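Local coordinates for protein Mypaa.01249.c (Mycobacterium paratuberculosis, PDB 3RD5) that is probably an NAD(P)-dependent oxidoreductase of the short-chain dehydrogenase/reductase family, though its substrate is not known, at residues T4-A9 with G231-L236; A194-Y199 with V249-G254. One frame throughout, in Å; residues are numbered along the deposited sequence.

How the interactions relate
The modelled chain begins with segment 4-9, extended until it turns at Ala8, ahead of strand 18-22, and interaction 1 closes a loop of more than 220 residues by laying it on helix 226-240. Between the two lies most of the Rossmann-type core, including strand 191-195. Interaction 2 joins the end of that strand and the loop after it to strand 248-251, closing a shorter loop that holds helix 226-240. The segments therefore alternate along the chain, and the two contacts cross rather than nest. Their centres are about 10 Å apart, and they touch through the helix: Gln234 CG lies 3.1 Å from His196 O, and Gly231 packs on Pro197.

Interaction 1: T4-A9 with G231-L236; sequences TGWTAA and GARQTL
The side chains of Arg233 and Trp6 pass alongside one another, pointing opposite ways, and these two residues bury more surface than any others of this contact. The arginine runs its aliphatic part over the backbone of 4-9, with CD 3.4 Å from Trp6 O, while the six-membered ring of the tryptophan reaches along the helix from Arg233 to Leu236: CZ3 approaches Arg233 O at 3.5 Å and CH2 comes to 4.0 Å from Leu236 CB. The indole gets there with CG anti to the backbone N (chi1 -170°), beside the carbonyl carbon. Indole and guanidinium do not stack, their planes being 72° apart. The bend of the arginine chain at chi3 (-63°) instead lays one guanidinium face against the methyl of Thr7, CG2 standing 3.7 Å above the plane and toward its rim. No direct hydrogen bond links the two segments; a water joins them, accepting from Ala8 N at 2.9 Å and from Arg233 NE at 3.0 Å, in the plane of the guanidinium. The contact thus fastens the extended N-terminal tail to helix 226-240, which connects strands 191-195 and 248-251 of the Rossmann-type sheet. Leu236 points from this helix toward the tail, and its CD1 meets Ala8 CB at 4.0 Å; the same leucine also packs on Glu35 and Leu36 of helix 27-38. Thr7 OG1 accepts from Ala9 N, forming an ST turn where the tail enters its 3-10 turn. Tyr237, next along the helix, meets the Trp6 ring edge-to-face, and Leu11 and Gln241 also touch the indole.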
loop_
_atom_site.group_PDB
_atom_site.type_symbol
_atom_site.label_atom_id
_atom_site.label_comp_id
_atom_site.label_asym_id
_atom_site.label_seq_id
_atom_site.Cartn_x
_atom_site.Cartn_y
_atom_site.Cartn_z
ATOM N N THR A 4 -1.339 -20.296 -19.431
ATOM C CA THR A 4 -2.302 -19.817 -18.393
ATOM C C THR A 4 -1.711 -18.650 -17.594
ATOM O O THR A 4 -0.483 -18.440 -17.584
ATOM C CB THR A 4 -2.684 -20.941 -17.409
ATOM N N GLY A 5 -2.570 -17.889 -16.928
ATOM C CA GLY A 5 -2.100 -16.733 -16.189
ATOM C C GLY A 5 -1.194 -17.059 -14.998
ATOM O O GLY A 5 -1.193 -18.159 -14.459
ATOM N N TRP A 6 -0.431 -16.050 -14.585
ATOM C CA TRP A 6 0.461 -16.178 -13.426
ATOM C C TRP A 6 -0.381 -16.330 -12.168
ATOM O O TRP A 6 -1.387 -15.646 -12.014
ATOM C CB TRP A 6 1.266 -14.900 -13.314
ATOM C CG TRP A 6 2.400 -14.937 -12.328
ATOM C CD1 TRP A 6 3.702 -15.180 -12.600
ATOM C CD2 TRP A 6 2.341 -14.620 -10.919
ATOM N NE1 TRP A 6 4.468 -15.094 -11.464
ATOM C CE2 TRP A 6 3.650 -14.725 -10.421
ATOM C CE3 TRP A 6 1.306 -14.225 -10.039
ATOM C CZ2 TRP A 6 3.948 -14.502 -9.090
ATOM C CZ3 TRP A 6 1.612 -14.004 -8.727
ATOM C CH2 TRP A 6 2.914 -14.129 -8.261
ATOM N N THR A 7 0.064 -17.183 -11.260
ATOM C CA THR A 7 -0.583 -17.323 -9.952
ATOM C C THR A 7 0.490 -17.416 -8.882
ATOM O O THR A 7 1.681 -17.522 -9.156
ATOM C CB THR A 7 -1.490 -18.575 -9.813
ATOM O OG1 THR A 7 -0.694 -19.759 -9.745
ATOM C CG2 THR A 7 -2.511 -18.654 -10.956
ATOM N N ALA A 8 0.073 -17.399 -7.623
ATOM C CA ALA A 8 1.049 -17.512 -6.533
ATOM C C ALA A 8 1.890 -18.794 -6.572
ATOM O O ALA A 8 2.992 -18.811 -6.031
ATOM C CB ALA A 8 0.308 -17.370 -5.153
ATOM N N ALA A 9 1.415 -19.822 -7.283
ATOM C CA ALA A 9 2.204 -21.028 -7.487
ATOM C C ALA A 9 3.526 -20.750 -8.210
ATOM O O ALA A 9 4.486 -21.524 -8.102
ATOM C CB ALA A 9 1.385 -22.103 -8.232
ATOM N N GLY A 231 -7.195 -11.512 -4.813
ATOM C CA GLY A 231 -6.660 -10.193 -4.605
ATOM C C GLY A 231 -5.173 -10.190 -4.308
ATOM O O GLY A 231 -4.399 -9.361 -4.823
ATOM N N ALA A 232 -4.744 -11.134 -3.464
ATOM C CA ALA A 232 -3.338 -11.199 -3.054
ATOM C C ALA A 232 -2.449 -11.507 -4.233
ATOM O O ALA A 232 -1.281 -11.086 -4.272
ATOM C CB ALA A 232 -3.137 -12.248 -1.930
ATOM N N ARG A 233 -2.961 -12.283 -5.185
ATOM C CA ARG A 233 -2.203 -12.632 -6.383
ATOM C C ARG A 233 -1.594 -11.411 -7.057
ATOM O O ARG A 233 -0.470 -11.416 -7.537
ATOM C CB ARG A 233 -3.102 -13.375 -7.357
ATOM C CG ARG A 233 -2.448 -13.820 -8.665
ATOM C CD ARG A 233 -3.473 -14.343 -9.675
ATOM N NE ARG A 233 -4.133 -15.526 -9.176
ATOM C CZ ARG A 233 -5.216 -16.047 -9.743
ATOM N NH1 ARG A 233 -5.775 -15.442 -10.772
ATOM N NH2 ARG A 233 -5.767 -17.142 -9.226
ATOM N N GLN A 234 -2.401 -10.358 -7.110
ATOM C CA GLN A 234 -2.015 -9.145 -7.821
ATOM C C GLN A 234 -0.819 -8.498 -7.115
ATOM O O GLN A 234 0.185 -8.112 -7.749
ATOM C CB GLN A 234 -3.206 -8.197 -7.939
ATOM C CG GLN A 234 -4.569 -8.817 -8.293
ATOM C CD GLN A 234 -4.577 -9.713 -9.499
ATOM O OE1 GLN A 234 -3.888 -9.425 -10.503
ATOM N NE2 GLN A 234 -5.391 -10.807 -9.433
ATOM N N THR A 235 -0.929 -8.346 -5.803
ATOM C CA THR A 235 0.164 -7.809 -4.994
ATOM C C THR A 235 1.430 -8.667 -5.099
ATOM O O THR A 235 2.534 -8.146 -5.213
ATOM C CB THR A 235 -0.240 -7.702 -3.537
ATOM O OG1 THR A 235 -1.428 -6.916 -3.415
ATOM C CG2 THR A 235 0.858 -7.067 -2.693
ATOM N N LEU A 236 1.242 -9.983 -5.057
ATOM C CA LEU A 236 2.371 -10.919 -5.089
ATOM C C LEU A 236 3.159 -10.840 -6.402
ATOM O O LEU A 236 4.374 -10.964 -6.425
ATOM C CB LEU A 236 1.863 -12.343 -4.795
ATOM C CG LEU A 236 1.400 -12.598 -3.349
ATOM C CD1 LEU A 236 0.577 -13.913 -3.225
ATOM C CD2 LEU A 236 2.598 -12.582 -2.377
HETATM O O HOH W 1 -2.759 -16.945 -6.961
#

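Interaction 2: A194-Y199 with V249-G254; sequences AAHPGY and VGPRFG
Ala194 O accepts from Val249 N at 2.9 Å, and Val249 O in turn accepts from His196 N at 3.0 Å. Val249 O also receives a CA-H contact from Ala195, so a peptide N-H and a CA-H converge on one oxygen. The N-H of Ala195 itself is not used here: its backbone bonds go to Thr136 and Ser138 on the neighbouring strand's side. These bonds make Ala195 and Val249 a parallel bridge between strands 191-195 and 248-251 of the Rossmann-type sheet, with their side chains on the same face, under helix 226-240. Parallel order ends here, since strand 259-261 runs antiparallel beyond, where Gly250 bonds to Gln260.

The first strand ends at Ala195, whereas the second runs on to Pro251, and His196 lies beside that last part. Its CG sits between the backbone N and the carbonyl carbon (chi1 78°), which carries the ring across to Pro251, CE1 lying 3.6 Å from CD of that proline. NE2 shares a water with Pro251 O, 2.7 Å from NE2 and lying in the ring plane; the water donates to the carbonyl. Pro251 O also accepts from Gly254 N, closing a type I turn. Gly254 O is buried without a hydrogen-bond partner, but two carbons approach it: His196 CE1 at 3.2 Å, at the ring edge, and the CA of Gly198. Gly198 CA also lies against Pro251 CG (4.0 Å), and Gly250 CA is 4.0 Å from His196 NE2.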
loop_
_atom_site.group_PDB
_atom_site.type_symbol
_atom_site.label_atom_id
_atom_site.label_comp_id
_atom_site.label_asym_id
_atom_site.label_seq_id
_atom_site.Cartn_x
_atom_site.Cartn_y
_atom_site.Cartn_z
ATOM N N ALA A 194 2.655 -0.417 -7.986
ATOM C CA ALA A 194 1.324 -0.514 -7.403
ATOM C C ALA A 194 0.615 -1.756 -7.907
ATOM O O ALA A 194 0.980 -2.330 -8.929
ATOM C CB ALA A 194 0.488 0.778 -7.724
ATOM N N ALA A 195 -0.404 -2.183 -7.157
ATOM C CA ALA A 195 -1.258 -3.322 -7.501
ATOM C C ALA A 195 -2.651 -3.032 -7.023
ATOM O O ALA A 195 -2.861 -2.201 -6.132
ATOM C CB ALA A 195 -0.724 -4.629 -6.823
ATOM N N HIS A 196 -3.648 -3.727 -7.575
ATOM C CA HIS A 196 -4.984 -3.681 -7.008
ATOM C C HIS A 196 -5.649 -5.044 -7.116
ATOM O O HIS A 196 -5.348 -5.795 -8.046
ATOM C CB HIS A 196 -5.842 -2.567 -7.661
ATOM C CG HIS A 196 -6.390 -2.913 -8.999
ATOM N ND1 HIS A 196 -7.635 -3.495 -9.155
ATOM C CD2 HIS A 196 -5.858 -2.788 -10.238
ATOM C CE1 HIS A 196 -7.840 -3.698 -10.443
ATOM N NE2 HIS A 196 -6.779 -3.295 -11.134
ATOM N N PRO A 197 -6.601 -5.328 -6.200
ATOM C CA PRO A 197 -7.059 -6.721 -6.045
ATOM C C PRO A 197 -8.243 -7.075 -6.911
ATOM O O PRO A 197 -8.731 -8.220 -6.803
ATOM C CB PRO A 197 -7.444 -6.784 -4.563
ATOM C CG PRO A 197 -7.864 -5.384 -4.258
ATOM C CD PRO A 197 -6.854 -4.540 -4.971
ATOM N N GLY A 198 -8.734 -6.169 -7.751
ATOM C CA GLY A 198 -9.964 -6.445 -8.494
ATOM C C GLY A 198 -11.214 -6.202 -7.678
ATOM O O GLY A 198 -11.293 -5.284 -6.873
ATOM N N TYR A 199 -12.203 -7.067 -7.877
ATOM C CA TYR A 199 -13.561 -6.835 -7.404
ATOM C C TYR A 199 -13.721 -6.645 -5.899
ATOM O O TYR A 199 -14.658 -5.977 -5.447
ATOM C CB TYR A 199 -14.499 -7.985 -7.870
ATOM C CG TYR A 199 -14.127 -9.340 -7.288
ATOM C CD1 TYR A 199 -14.644 -9.743 -6.057
ATOM C CD2 TYR A 199 -13.279 -10.207 -7.947
ATOM C CE1 TYR A 199 -14.284 -10.965 -5.497
ATOM C CE2 TYR A 199 -12.893 -11.439 -7.384
ATOM C CZ TYR A 199 -13.421 -11.812 -6.166
ATOM O OH TYR A 199 -13.014 -13.090 -5.676
ATOM N N VAL A 249 -0.206 -3.225 -11.433
ATOM C CA VAL A 249 -0.522 -4.625 -11.731
ATOM C C VAL A 249 -1.942 -4.913 -11.251
ATOM O O VAL A 249 -2.351 -4.534 -10.145
ATOM C CB VAL A 249 0.471 -5.576 -10.945
ATOM C CG1 VAL A 249 0.045 -7.081 -11.027
ATOM C CG2 VAL A 249 1.915 -5.348 -11.548
ATOM N N GLY A 250 -2.705 -5.659 -12.049
ATOM C CA GLY A 250 -4.015 -6.113 -11.624
ATOM C C GLY A 250 -4.639 -7.024 -12.659
ATOM O O GLY A 250 -4.001 -7.421 -13.610
ATOM N N PRO A 251 -5.931 -7.345 -12.466
ATOM C CA PRO A 251 -6.602 -8.254 -13.404
ATOM C C PRO A 251 -6.856 -7.542 -14.731
ATOM O O PRO A 251 -7.171 -6.348 -14.787
ATOM C CB PRO A 251 -7.910 -8.572 -12.690
ATOM C CG PRO A 251 -7.677 -8.238 -11.245
ATOM C CD PRO A 251 -6.774 -7.048 -11.297
ATOM N N ARG A 252 -6.710 -8.291 -15.814
ATOM C CA ARG A 252 -6.791 -7.739 -17.177
ATOM C C ARG A 252 -8.044 -6.904 -17.410
ATOM O O ARG A 252 -7.971 -5.848 -18.047
ATOM C CB ARG A 252 -6.712 -8.859 -18.215
ATOM C CG ARG A 252 -6.910 -8.410 -19.657
ATOM C CD ARG A 252 -6.633 -9.521 -20.634
ATOM N NE ARG A 252 -6.922 -9.094 -21.992
ATOM C CZ ARG A 252 -7.130 -9.939 -23.002
ATOM N NH1 ARG A 252 -7.067 -11.251 -22.800
ATOM N NH2 ARG A 252 -7.440 -9.471 -24.211
ATOM N N PHE A 253 -9.199 -7.351 -16.888
ATOM C CA PHE A 253 -10.477 -6.663 -17.127
ATOM C C PHE A 253 -10.948 -5.885 -15.917
ATOM O O PHE A 253 -12.162 -5.649 -15.731
ATOM C CB PHE A 253 -11.528 -7.631 -17.677
ATOM C CG PHE A 253 -11.101 -8.237 -18.985
ATOM C CD1 PHE A 253 -11.021 -7.429 -20.118
ATOM C CD2 PHE A 253 -10.679 -9.536 -19.074
ATOM C CE1 PHE A 253 -10.576 -7.930 -21.306
ATOM C CE2 PHE A 253 -10.245 -10.054 -20.299
ATOM C CZ PHE A 253 -10.219 -9.226 -21.406
ATOM N N GLY A 254 -10.003 -5.530 -15.083
ATOM C CA GLY A 254 -10.269 -4.668 -13.915
ATOM C C GLY A 254 -10.771 -5.434 -12.727
ATOM O O GLY A 254 -10.079 -5.591 -11.708
HETATM O O HOH W 2 -7.059 -3.705 -13.823
#